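Local coordinates for MgGH51 (Meripilus giganteus, PDB 6ZQ1), which probably hydrolyses terminal alpha-L-arabinofuranosyl residues from arabinose-containing polysaccharides, as a family GH51 alpha-L-arabinofuranosidase, at residues F224-G229 and T424-E429; F22-H27 and W261-T266; V401-T406 and N438-T443. All blocks are in the same frame, centred on the assembly; numbering follows the deposited sequence.

Contact 1 (F224-G229 and T424-E429); sequences FFRFPG and TYFEGE. With EDG (1,4-dideoxy-1,4-imino-L-arabinitol), chain F.
In the arabinofuranose-binding pocket, Glu429 meets the bound ligand and Arg226 backs it, with two phenylalanines packed edge to face below the pair. NH1 of Arg226 donates a hydrogen bond to OE2 of Glu429 at 2.9 Å in a nearly straight salt bridge (N-H...O 163°). The carboxylate oxygen lies close to the guanidinium plane and accepts through its anti lone pair, the one turned away from OE1. The same OE2 also receives the hydroxyl O2' of the bound iminosugar at 2.8 Å, so one atom is gripped by protein and ligand together. OE1 lies 2.9 Å from the ligand's N4' and takes a hydrogen bond from Tyr402, which helps to fix the rotation of the carboxylate.

Arg226 reaches this point because its CG stands anti to the backbone N (chi1 -177°) and the chain stays extended to NE. On the way up, CB lies at the ring edge of Phe426, and CD comes obliquely to within 3.6 Å of CE2. Further down, the edge of Phe426 is turned toward the face of Phe224 in an offset edge-to-face pair, ring centroids 5.4 Å apart and planes at 85°. A charged, ligand-binding layer thus lies on an apolar barrel interior.

Arg226 NE forms a second salt bridge with Glu347, and Phe426 packs on Ala476 and Ile286. The two segments belong to the second and seventh strands of the parallel eight-stranded barrel. Their axes approach to 10.1 Å, so the side chains meet across the barrel interior, between strands 284-289 and 474-479.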
loop_
_atom_site.group_PDB
_atom_site.type_symbol
_atom_site.label_atom_id
_atom_site.label_comp_id
_atom_site.label_asym_id
_atom_site.label_seq_id
_atom_site.Cartn_x
_atom_site.Cartn_y
_atom_site.Cartn_z
ATOM N N PHE A 224 -1.164 0.343 -12.186
ATOM C CA PHE A 224 -1.026 -1.001 -11.577
ATOM C C PHE A 224 -0.828 -0.866 -10.069
ATOM O O PHE A 224 -0.360 0.184 -9.529
ATOM C CB PHE A 224 0.066 -1.844 -12.258
ATOM C CG PHE A 224 1.473 -1.389 -11.945
ATOM C CD1 PHE A 224 2.063 -1.746 -10.745
ATOM C CD2 PHE A 224 2.167 -0.574 -12.820
ATOM C CE1 PHE A 224 3.338 -1.287 -10.425
ATOM C CE2 PHE A 224 3.448 -0.118 -12.496
ATOM C CZ PHE A 224 4.022 -0.484 -11.297
ATOM N N PHE A 225 -1.101 -1.990 -9.413
ATOM C CA PHE A 225 -0.847 -2.184 -7.975
ATOM C C PHE A 225 -0.191 -3.549 -7.729
ATOM O O PHE A 225 -0.834 -4.602 -7.935
ATOM C CB PHE A 225 -2.191 -2.081 -7.267
ATOM C CG PHE A 225 -2.164 -1.875 -5.780
ATOM C CD1 PHE A 225 -2.103 -2.950 -4.920
ATOM C CD2 PHE A 225 -2.352 -0.604 -5.248
ATOM C CE1 PHE A 225 -2.202 -2.754 -3.547
ATOM C CE2 PHE A 225 -2.437 -0.410 -3.875
ATOM C CZ PHE A 225 -2.375 -1.493 -3.026
ATOM N N ARG A 226 1.085 -3.539 -7.370
ATOM C CA ARG A 226 1.868 -4.758 -7.020
ATOM C C ARG A 226 1.589 -5.123 -5.553
ATOM O O ARG A 226 1.644 -4.229 -4.697
ATOM C CB ARG A 226 3.367 -4.517 -7.235
ATOM C CG ARG A 226 4.239 -5.735 -6.960
ATOM C CD ARG A 226 5.687 -5.300 -6.726
ATOM N NE ARG A 226 6.493 -6.444 -6.362
ATOM C CZ ARG A 226 7.564 -6.426 -5.553
ATOM N NH1 ARG A 226 8.009 -5.290 -5.028
ATOM N NH2 ARG A 226 8.161 -7.572 -5.277
ATOM N N PHE A 227 1.157 -6.361 -5.290
ATOM C CA PHE A 227 0.739 -6.821 -3.944
ATOM C C PHE A 227 0.748 -8.351 -3.910
ATOM O O PHE A 227 0.807 -8.983 -4.966
ATOM C CB PHE A 227 -0.650 -6.274 -3.643
ATOM C CG PHE A 227 -1.719 -7.139 -4.248
ATOM C CD1 PHE A 227 -1.863 -7.189 -5.621
ATOM C CD2 PHE A 227 -2.555 -7.889 -3.448
ATOM C CE1 PHE A 227 -2.834 -8.007 -6.183
ATOM C CE2 PHE A 227 -3.550 -8.670 -4.008
ATOM C CZ PHE A 227 -3.670 -8.739 -5.373
ATOM N N PRO A 228 0.680 -9.002 -2.725
ATOM C CA PRO A 228 0.733 -8.337 -1.424
ATOM C C PRO A 228 2.112 -8.173 -0.768
ATOM O O PRO A 228 2.145 -7.837 0.390
ATOM C CB PRO A 228 -0.131 -9.268 -0.598
ATOM C CG PRO A 228 0.269 -10.643 -1.113
ATOM C CD PRO A 228 0.355 -10.438 -2.601
ATOM N N GLY A 229 3.173 -8.284 -1.547
ATOM C CA GLY A 229 4.551 -7.936 -1.114
ATOM C C GLY A 229 5.523 -8.403 -2.171
ATOM O O GLY A 229 5.109 -9.093 -3.101
ATOM N N THR A 424 10.866 -8.236 -20.818
ATOM C CA THR A 424 10.487 -6.921 -20.251
ATOM C C THR A 424 10.909 -6.836 -18.788
ATOM O O THR A 424 11.128 -7.878 -18.144
ATOM C CB THR A 424 9.021 -6.610 -20.524
ATOM O OG1 THR A 424 8.226 -7.593 -19.866
ATOM C CG2 THR A 424 8.772 -6.552 -22.016
ATOM N N TYR A 425 11.081 -5.607 -18.312
ATOM C CA TYR A 425 11.622 -5.291 -16.977
ATOM C C TYR A 425 10.599 -4.472 -16.186
ATOM O O TYR A 425 10.002 -3.508 -16.715
ATOM C CB TYR A 425 12.984 -4.618 -17.137
ATOM C CG TYR A 425 13.973 -5.558 -17.751
ATOM C CD1 TYR A 425 14.703 -6.433 -16.952
ATOM C CD2 TYR A 425 14.087 -5.680 -19.134
ATOM C CE1 TYR A 425 15.568 -7.353 -17.516
ATOM C CE2 TYR A 425 14.956 -6.597 -19.708
ATOM C CZ TYR A 425 15.699 -7.421 -18.884
ATOM O OH TYR A 425 16.524 -8.347 -19.416
ATOM N N PHE A 426 10.395 -4.885 -14.947
ATOM C CA PHE A 426 9.512 -4.234 -13.945
ATOM C C PHE A 426 10.412 -3.641 -12.888
ATOM O O PHE A 426 11.104 -4.428 -12.218
ATOM C CB PHE A 426 8.541 -5.252 -13.329
ATOM C CG PHE A 426 7.664 -4.821 -12.178
ATOM C CD1 PHE A 426 7.242 -3.517 -12.035
ATOM C CD2 PHE A 426 7.192 -5.762 -11.256
ATOM C CE1 PHE A 426 6.419 -3.137 -10.984
ATOM C CE2 PHE A 426 6.345 -5.391 -10.223
ATOM C CZ PHE A 426 5.944 -4.081 -10.093
ATOM N N GLU A 427 10.435 -2.319 -12.750
ATOM C CA GLU A 427 11.250 -1.693 -11.676
ATOM C C GLU A 427 10.363 -1.667 -10.418
ATOM O O GLU A 427 9.812 -0.613 -10.087
ATOM C CB GLU A 427 11.797 -0.333 -12.083
ATOM C CG GLU A 427 12.922 0.099 -11.137
ATOM C CD GLU A 427 14.316 -0.312 -11.561
ATOM O OE1 GLU A 427 14.443 -0.859 -12.667
ATOM O OE2 GLU A 427 15.280 -0.103 -10.761
ATOM N N GLY A 428 10.222 -2.823 -9.753
ATOM C CA GLY A 428 9.116 -3.096 -8.810
ATOM C C GLY A 428 9.266 -2.379 -7.474
ATOM O O GLY A 428 8.256 -2.251 -6.774
ATOM N N GLU A 429 10.490 -1.953 -7.105
ATOM C CA GLU A 429 10.790 -1.156 -5.922
ATOM C C GLU A 429 12.006 -0.292 -6.267
ATOM O O GLU A 429 13.001 -0.869 -6.702
ATOM C CB GLU A 429 11.224 -1.997 -4.712
ATOM C CG GLU A 429 10.176 -3.018 -4.261
ATOM C CD GLU A 429 10.647 -3.921 -3.129
ATOM O OE1 GLU A 429 11.645 -3.555 -2.394
ATOM O OE2 GLU A 429 10.032 -4.982 -2.957
HETATM O "O2'" EDG F . 10.976 -6.669 -0.980
HETATM C "C2'" EDG F . 11.421 -6.018 0.183
HETATM C "C1'" EDG F . 12.715 -5.244 -0.070
HETATM N "N4'" EDG F . 12.396 -3.889 0.375
HETATM C "C3'" EDG F . 10.398 -5.002 0.727
HETATM O "O3'" EDG F . 9.563 -5.629 1.708
HETATM C "C4'" EDG F . 11.282 -3.912 1.346
HETATM C "C5'" EDG F . 10.577 -2.578 1.573
HETATM O "O5'" EDG F . 10.065 -2.015 0.376
#

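Contact 2 (F22-H27 and W261-T266); sequences FEDINH and WGYVNT. With EDG (1,4-dideoxy-1,4-imino-L-arabinitol), chain F.
Ile25 and Trp261 bring loop 22-27 closest to segment 261-266, irregular until strand 264-265, with CA atoms 6.1 Å apart, and the backbones then diverge to 8.5 Å between the CA atoms of His27 and Tyr263. The indole NE1 of Trp261 donates in its ring plane to OE1 of Glu23 at 2.9 Å, arriving from above the carboxylate plane. Ile25, its CG1 anti to the backbone N (chi1 -176°), lays CD1 over the face of the same indole, a CH-pi contact 3.6 Å from the six-membered ring centroid.

The hydroxyl of Tyr263 donates to OD1 of Asp24 at 2.6 Å and accepts from His27 N at 2.9 Å, while its ring lies face to face on the imidazole of His27, centroids 3.7 Å apart and planes at 20°. A phenylalanine in its place would probably leave His27 N without its acceptor and Asp24 OD1 without this donor. Two waters join Asp24 to Asn265, one through Asp24 O and ND2, the other through OD2 and OD1; Asn265 OD1 is also hydrogen-bonded to Asn232 ND2.

Glu23 OE2 receives the iminosugar hydroxyl O3' at 2.6 Å, and Asn232 N shares OE1. Glu23 is thus in the first shell of a sugar pocket, on the loop after the first strand of a (beta/alpha)8 barrel; Trp261, its ring edge toward O3', helps to position it, and the Tyr263 cluster lies behind.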
loop_
_atom_site.group_PDB
_atom_site.type_symbol
_atom_site.label_atom_id
_atom_site.label_comp_id
_atom_site.label_asym_id
_atom_site.label_seq_id
_atom_site.Cartn_x
_atom_site.Cartn_y
_atom_site.Cartn_z
ATOM N N PHE A 22 2.675 -2.207 -3.020
ATOM C CA PHE A 22 2.062 -2.323 -1.699
ATOM C C PHE A 22 2.423 -3.629 -0.992
ATOM O O PHE A 22 2.433 -4.725 -1.555
ATOM C CB PHE A 22 0.549 -2.212 -1.794
ATOM C CG PHE A 22 -0.071 -2.079 -0.443
ATOM C CD1 PHE A 22 -0.215 -0.842 0.165
ATOM C CD2 PHE A 22 -0.568 -3.194 0.214
ATOM C CE1 PHE A 22 -0.833 -0.718 1.402
ATOM C CE2 PHE A 22 -1.140 -3.060 1.469
ATOM C CZ PHE A 22 -1.275 -1.832 2.056
ATOM N N GLU A 23 2.728 -3.467 0.283
ATOM C CA GLU A 23 2.689 -4.520 1.320
ATOM C C GLU A 23 2.258 -3.833 2.603
ATOM O O GLU A 23 2.323 -2.592 2.675
ATOM C CB GLU A 23 4.034 -5.221 1.446
ATOM C CG GLU A 23 5.056 -4.350 2.100
ATOM C CD GLU A 23 6.428 -4.977 2.233
ATOM O OE1 GLU A 23 6.542 -6.107 2.786
ATOM O OE2 GLU A 23 7.387 -4.285 1.861
ATOM N N ASP A 24 1.789 -4.600 3.580
ATOM C CA ASP A 24 1.513 -4.082 4.943
ATOM C C ASP A 24 2.869 -3.907 5.642
ATOM O O ASP A 24 3.398 -4.911 6.155
ATOM C CB ASP A 24 0.599 -5.016 5.729
ATOM C CG ASP A 24 -0.147 -4.234 6.805
ATOM O OD1 ASP A 24 0.440 -3.245 7.287
ATOM O OD2 ASP A 24 -1.343 -4.538 7.092
ATOM N N ILE A 25 3.390 -2.687 5.584
ATOM C CA ILE A 25 4.671 -2.221 6.204
ATOM C C ILE A 25 4.389 -0.839 6.797
ATOM O O ILE A 25 3.561 -0.109 6.202
ATOM C CB ILE A 25 5.819 -2.181 5.186
ATOM C CG1 ILE A 25 7.157 -1.792 5.841
ATOM C CG2 ILE A 25 5.486 -1.289 4.007
ATOM C CD1 ILE A 25 8.347 -1.894 4.896
ATOM N N ASN A 26 4.999 -0.476 7.934
ATOM C CA ASN A 26 4.770 0.824 8.605
ATOM C C ASN A 26 3.253 1.003 8.864
ATOM O O ASN A 26 2.757 2.129 8.743
ATOM C CB ASN A 26 5.209 2.009 7.727
ATOM C CG ASN A 26 6.602 1.907 7.140
ATOM O OD1 ASN A 26 7.530 1.538 7.860
ATOM N ND2 ASN A 26 6.741 2.272 5.877
ATOM N N HIS A 27 2.496 -0.069 9.138
ATOM C CA HIS A 27 1.010 -0.026 9.291
ATOM C C HIS A 27 0.353 0.672 8.096
ATOM O O HIS A 27 -0.552 1.540 8.300
ATOM C CB HIS A 27 0.610 0.608 10.643
ATOM C CG HIS A 27 0.751 -0.369 11.764
ATOM N ND1 HIS A 27 -0.239 -1.280 12.067
ATOM C CD2 HIS A 27 1.797 -0.687 12.546
ATOM C CE1 HIS A 27 0.177 -2.047 13.059
ATOM N NE2 HIS A 27 1.409 -1.698 13.368
ATOM N N TRP A 261 6.949 -7.437 9.596
ATOM C CA TRP A 261 7.428 -6.092 10.007
ATOM C C TRP A 261 7.109 -5.810 11.474
ATOM O O TRP A 261 7.058 -4.631 11.859
ATOM C CB TRP A 261 6.907 -5.025 9.030
ATOM C CG TRP A 261 7.426 -5.202 7.641
ATOM C CD1 TRP A 261 6.748 -5.624 6.528
ATOM C CD2 TRP A 261 8.757 -4.918 7.196
ATOM N NE1 TRP A 261 7.576 -5.647 5.437
ATOM C CE2 TRP A 261 8.807 -5.192 5.815
ATOM C CE3 TRP A 261 9.895 -4.428 7.834
ATOM C CZ2 TRP A 261 9.959 -5.041 5.060
ATOM C CZ3 TRP A 261 11.034 -4.260 7.086
ATOM C CH2 TRP A 261 11.076 -4.574 5.725
ATOM N N GLY A 262 6.995 -6.859 12.289
ATOM C CA GLY A 262 6.968 -6.764 13.752
ATOM C C GLY A 262 5.560 -6.792 14.311
ATOM O O GLY A 262 5.460 -6.680 15.518
ATOM N N TYR A 263 4.504 -6.917 13.486
ATOM C CA TYR A 263 3.119 -6.836 14.011
ATOM C C TYR A 263 2.212 -7.842 13.325
ATOM O O TYR A 263 2.446 -8.268 12.188
ATOM C CB TYR A 263 2.571 -5.406 13.894
ATOM C CG TYR A 263 2.552 -4.797 12.509
ATOM C CD1 TYR A 263 1.483 -4.964 11.640
ATOM C CD2 TYR A 263 3.615 -4.030 12.050
ATOM C CE1 TYR A 263 1.461 -4.366 10.376
ATOM C CE2 TYR A 263 3.617 -3.476 10.776
ATOM C CZ TYR A 263 2.528 -3.595 9.936
ATOM O OH TYR A 263 2.575 -2.971 8.710
ATOM N N VAL A 264 1.153 -8.173 14.053
ATOM C CA VAL A 264 0.042 -9.037 13.565
ATOM C C VAL A 264 -0.721 -8.311 12.455
ATOM O O VAL A 264 -1.032 -7.136 12.621
ATOM C CB VAL A 264 -0.868 -9.452 14.723
ATOM C CG1 VAL A 264 -2.109 -10.225 14.225
ATOM C CG2 VAL A 264 -0.066 -10.265 15.758
ATOM N N ASN A 265 -1.052 -9.030 11.374
ATOM C CA ASN A 265 -1.972 -8.539 10.325
ATOM C C ASN A 265 -3.318 -9.191 10.618
ATOM O O ASN A 265 -3.328 -10.374 10.888
ATOM C CB ASN A 265 -1.555 -8.905 8.908
ATOM C CG ASN A 265 -0.325 -8.201 8.378
ATOM O OD1 ASN A 265 -0.144 -8.216 7.171
ATOM N ND2 ASN A 265 0.507 -7.627 9.239
ATOM N N THR A 266 -4.377 -8.417 10.618
ATOM C CA THR A 266 -5.776 -8.942 10.754
ATOM C C THR A 266 -6.181 -9.739 9.504
ATOM O O THR A 266 -7.102 -10.597 9.608
ATOM C CB THR A 266 -6.797 -7.825 10.980
ATOM O OG1 THR A 266 -6.927 -6.955 9.843
ATOM C CG2 THR A 266 -6.495 -6.993 12.217
HETATM O "O2'" EDG F . 10.976 -6.669 -0.980
HETATM C "C2'" EDG F . 11.421 -6.018 0.183
HETATM C "C1'" EDG F . 12.715 -5.244 -0.070
HETATM N "N4'" EDG F . 12.396 -3.889 0.375
HETATM C "C3'" EDG F . 10.398 -5.002 0.727
HETATM O "O3'" EDG F . 9.563 -5.629 1.708
HETATM C "C4'" EDG F . 11.282 -3.912 1.346
HETATM C "C5'" EDG F . 10.577 -2.578 1.573
HETATM O "O5'" EDG F . 10.065 -2.015 0.376
HETATM O O HOH W 1 3.011 -6.530 8.081
HETATM O O HOH W 2 -2.327 -6.623 5.918
#

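Contact 3 (V401-T406 and N438-T443); sequences VYQTPT and NDLFGT. With EDG (1,4-dideoxy-1,4-imino-L-arabinitol), chain F.
Leu440 comes nearest to the end of strand 396-403 at Gln403, their CA atoms 6.5 Å apart, where that strand hands over to helix 405-410 and the loop 438-443 passes by. Leu440 fits its two methyl groups against this turn. CD1 lies 3.7 Å from the carbonyl O of Tyr402 and also touches NE2 of Gln403, whereas CD2 meets the methyl CG2 of Thr404 at 3.9 Å, the two side chains crossing at about a right angle.

Gln403 starts out pointing away from the loop, but a bend at chi2 (-73°) folds the amide back beside Leu440. There its OE1 accepts from Thr404 N at 3.0 Å (N-H...O 160°), which holds the amide in place next to the methyl group. Thr404 is the N-cap of helix 405-410, its OG1 taking the N-H of Trp407, so that hydroxyl and methyl serve different neighbours.

Beside Leu440, the exposed Phe441 sets CE1 3.9 Å from CB of Tyr402. It touches the root of that side chain, while the phenol extends the other way into the pocket. Tyr402 OH accepts the hydroxyl O5' of the bound iminosugar at 2.9 Å and is also hydrogen-bonded to Glu429 OE1, linking the sugar to the carboxylate.

The contact is a small, mainly apolar seam between two strand-to-helix connections of a (beta/alpha)8 barrel, those following its sixth and seventh strands. Such connections at the C-terminal ends of the strands form the rim of the active site in this fold, and the end of the sixth strand supplies the ligand-binding Tyr402.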
loop_
_atom_site.group_PDB
_atom_site.type_symbol
_atom_site.label_atom_id
_atom_site.label_comp_id
_atom_site.label_asym_id
_atom_site.label_seq_id
_atom_site.Cartn_x
_atom_site.Cartn_y
_atom_site.Cartn_z
ATOM N N VAL A 401 15.921 -1.372 -6.583
ATOM C CA VAL A 401 17.158 -0.588 -6.218
ATOM C C VAL A 401 16.843 0.485 -5.165
ATOM O O VAL A 401 15.913 1.272 -5.356
ATOM C CB VAL A 401 17.906 -0.034 -7.428
ATOM C CG1 VAL A 401 17.099 0.999 -8.195
ATOM C CG2 VAL A 401 19.302 0.523 -7.035
ATOM N N TYR A 402 17.654 0.519 -4.111
ATOM C CA TYR A 402 17.671 1.538 -3.051
ATOM C C TYR A 402 19.065 2.152 -3.079
ATOM O O TYR A 402 19.997 1.381 -2.914
ATOM C CB TYR A 402 17.301 0.921 -1.711
ATOM C CG TYR A 402 15.880 0.387 -1.695
ATOM C CD1 TYR A 402 14.807 1.228 -1.494
ATOM C CD2 TYR A 402 15.623 -0.959 -1.887
ATOM C CE1 TYR A 402 13.493 0.753 -1.462
ATOM C CE2 TYR A 402 14.314 -1.446 -1.860
ATOM C CZ TYR A 402 13.254 -0.583 -1.637
ATOM O OH TYR A 402 11.976 -1.051 -1.592
ATOM N N GLN A 403 19.155 3.450 -3.338
ATOM C CA GLN A 403 20.464 4.114 -3.565
ATOM C C GLN A 403 20.390 5.610 -3.268
ATOM O O GLN A 403 19.361 6.103 -2.754
ATOM C CB GLN A 403 20.895 3.826 -5.003
ATOM C CG GLN A 403 21.937 2.724 -5.129
ATOM C CD GLN A 403 23.304 3.177 -4.669
ATOM O OE1 GLN A 403 23.538 4.357 -4.372
ATOM N NE2 GLN A 403 24.207 2.220 -4.551
ATOM N N THR A 404 21.509 6.319 -3.465
ATOM C CA THR A 404 21.592 7.763 -3.196
ATOM C C THR A 404 20.863 8.512 -4.309
ATOM O O THR A 404 20.737 8.011 -5.427
ATOM C CB THR A 404 23.055 8.253 -3.078
ATOM O OG1 THR A 404 23.655 8.134 -4.361
ATOM C CG2 THR A 404 23.874 7.478 -2.079
ATOM N N PRO A 405 20.355 9.736 -4.040
ATOM C CA PRO A 405 19.778 10.584 -5.089
ATOM C C PRO A 405 20.737 10.731 -6.285
ATOM O O PRO A 405 20.311 10.612 -7.423
ATOM C CB PRO A 405 19.561 11.927 -4.359
ATOM C CG PRO A 405 19.341 11.551 -2.914
ATOM C CD PRO A 405 20.258 10.361 -2.705
ATOM N N THR A 406 22.026 10.923 -5.995
ATOM C CA THR A 406 23.108 11.029 -7.011
ATOM C C THR A 406 23.197 9.758 -7.870
ATOM O O THR A 406 23.307 9.898 -9.098
ATOM C CB THR A 406 24.444 11.369 -6.358
ATOM O OG1 THR A 406 24.239 12.654 -5.783
ATOM C CG2 THR A 406 25.584 11.355 -7.346
ATOM N N ASN A 438 28.015 4.981 1.649
ATOM C CA ASN A 438 28.694 3.986 2.523
ATOM C C ASN A 438 27.736 3.299 3.500
ATOM O O ASN A 438 28.146 2.274 4.064
ATOM C CB ASN A 438 29.807 4.634 3.354
ATOM C CG ASN A 438 30.885 5.214 2.471
ATOM O OD1 ASN A 438 31.185 4.662 1.413
ATOM N ND2 ASN A 438 31.479 6.315 2.898
ATOM N N ASP A 439 26.526 3.828 3.720
ATOM C CA ASP A 439 25.587 3.303 4.758
ATOM C C ASP A 439 24.156 3.611 4.304
ATOM O O ASP A 439 23.559 4.557 4.797
ATOM C CB ASP A 439 25.902 3.922 6.125
ATOM C CG ASP A 439 25.214 3.247 7.305
ATOM O OD1 ASP A 439 24.564 2.180 7.116
ATOM O OD2 ASP A 439 25.359 3.768 8.418
ATOM N N LEU A 440 23.703 2.935 3.267
ATOM C CA LEU A 440 22.404 3.247 2.627
ATOM C C LEU A 440 21.290 2.970 3.633
ATOM O O LEU A 440 20.335 3.712 3.610
ATOM C CB LEU A 440 22.227 2.403 1.360
ATOM C CG LEU A 440 23.127 2.792 0.191
ATOM C CD1 LEU A 440 23.078 1.767 -0.933
ATOM C CD2 LEU A 440 22.786 4.183 -0.342
ATOM N N PHE A 441 21.422 1.941 4.478
ATOM C CA PHE A 441 20.277 1.416 5.271
ATOM C C PHE A 441 20.441 1.815 6.741
ATOM O O PHE A 441 19.730 1.260 7.600
ATOM C CB PHE A 441 20.127 -0.092 5.040
ATOM C CG PHE A 441 19.972 -0.466 3.582
ATOM C CD1 PHE A 441 18.742 -0.364 2.942
ATOM C CD2 PHE A 441 21.064 -0.909 2.843
ATOM C CE1 PHE A 441 18.622 -0.699 1.600
ATOM C CE2 PHE A 441 20.933 -1.280 1.512
ATOM C CZ PHE A 441 19.716 -1.144 0.883
ATOM N N GLY A 442 21.310 2.782 7.033
ATOM C CA GLY A 442 21.622 3.150 8.430
ATOM C C GLY A 442 20.671 4.192 9.007
ATOM O O GLY A 442 19.500 4.287 8.557
ATOM N N THR A 443 21.150 4.949 9.998
ATOM C CA THR A 443 20.314 5.903 10.780
ATOM C C THR A 443 20.164 7.216 10.002
ATOM O O THR A 443 21.011 7.532 9.131
ATOM C CB THR A 443 20.911 6.199 12.173
ATOM O OG1 THR A 443 22.142 6.908 12.009
ATOM C CG2 THR A 443 21.167 4.951 12.992
HETATM O "O2'" EDG F . 10.976 -6.669 -0.980
HETATM C "C2'" EDG F . 11.421 -6.018 0.183
HETATM C "C1'" EDG F . 12.715 -5.244 -0.070
HETATM N "N4'" EDG F . 12.396 -3.889 0.375
HETATM C "C3'" EDG F . 10.398 -5.002 0.727
HETATM O "O3'" EDG F . 9.563 -5.629 1.708
HETATM C "C4'" EDG F . 11.282 -3.912 1.346
HETATM C "C5'" EDG F . 10.577 -2.578 1.573
HETATM O "O5'" EDG F . 10.065 -2.015 0.376
#

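How the contacts relate
Contacts 1 and 2 are buried, whereas contact 3 lies at the surface; all three reach the same iminosugar. Contact 1 spans the barrel interior and combines a salt bridge with an edge-to-face aromatic pair. Contact 2 relies on hydrogen bonds to carboxylates and from a backbone N-H, water bridges and ring stacking to fasten loops lacking much regular structure. Contact 3, further from the centre of the chain, is mainly apolar across its segments. Contacts 1 and 3 share neighbouring strands 424-432 and 396-403, with Glu429 O close to Val401 N (3.0 Å). Contact 1 meets contact 2 through Arg226 O and Phe22 N (2.8 Å), while contacts 2 and 3 do not touch.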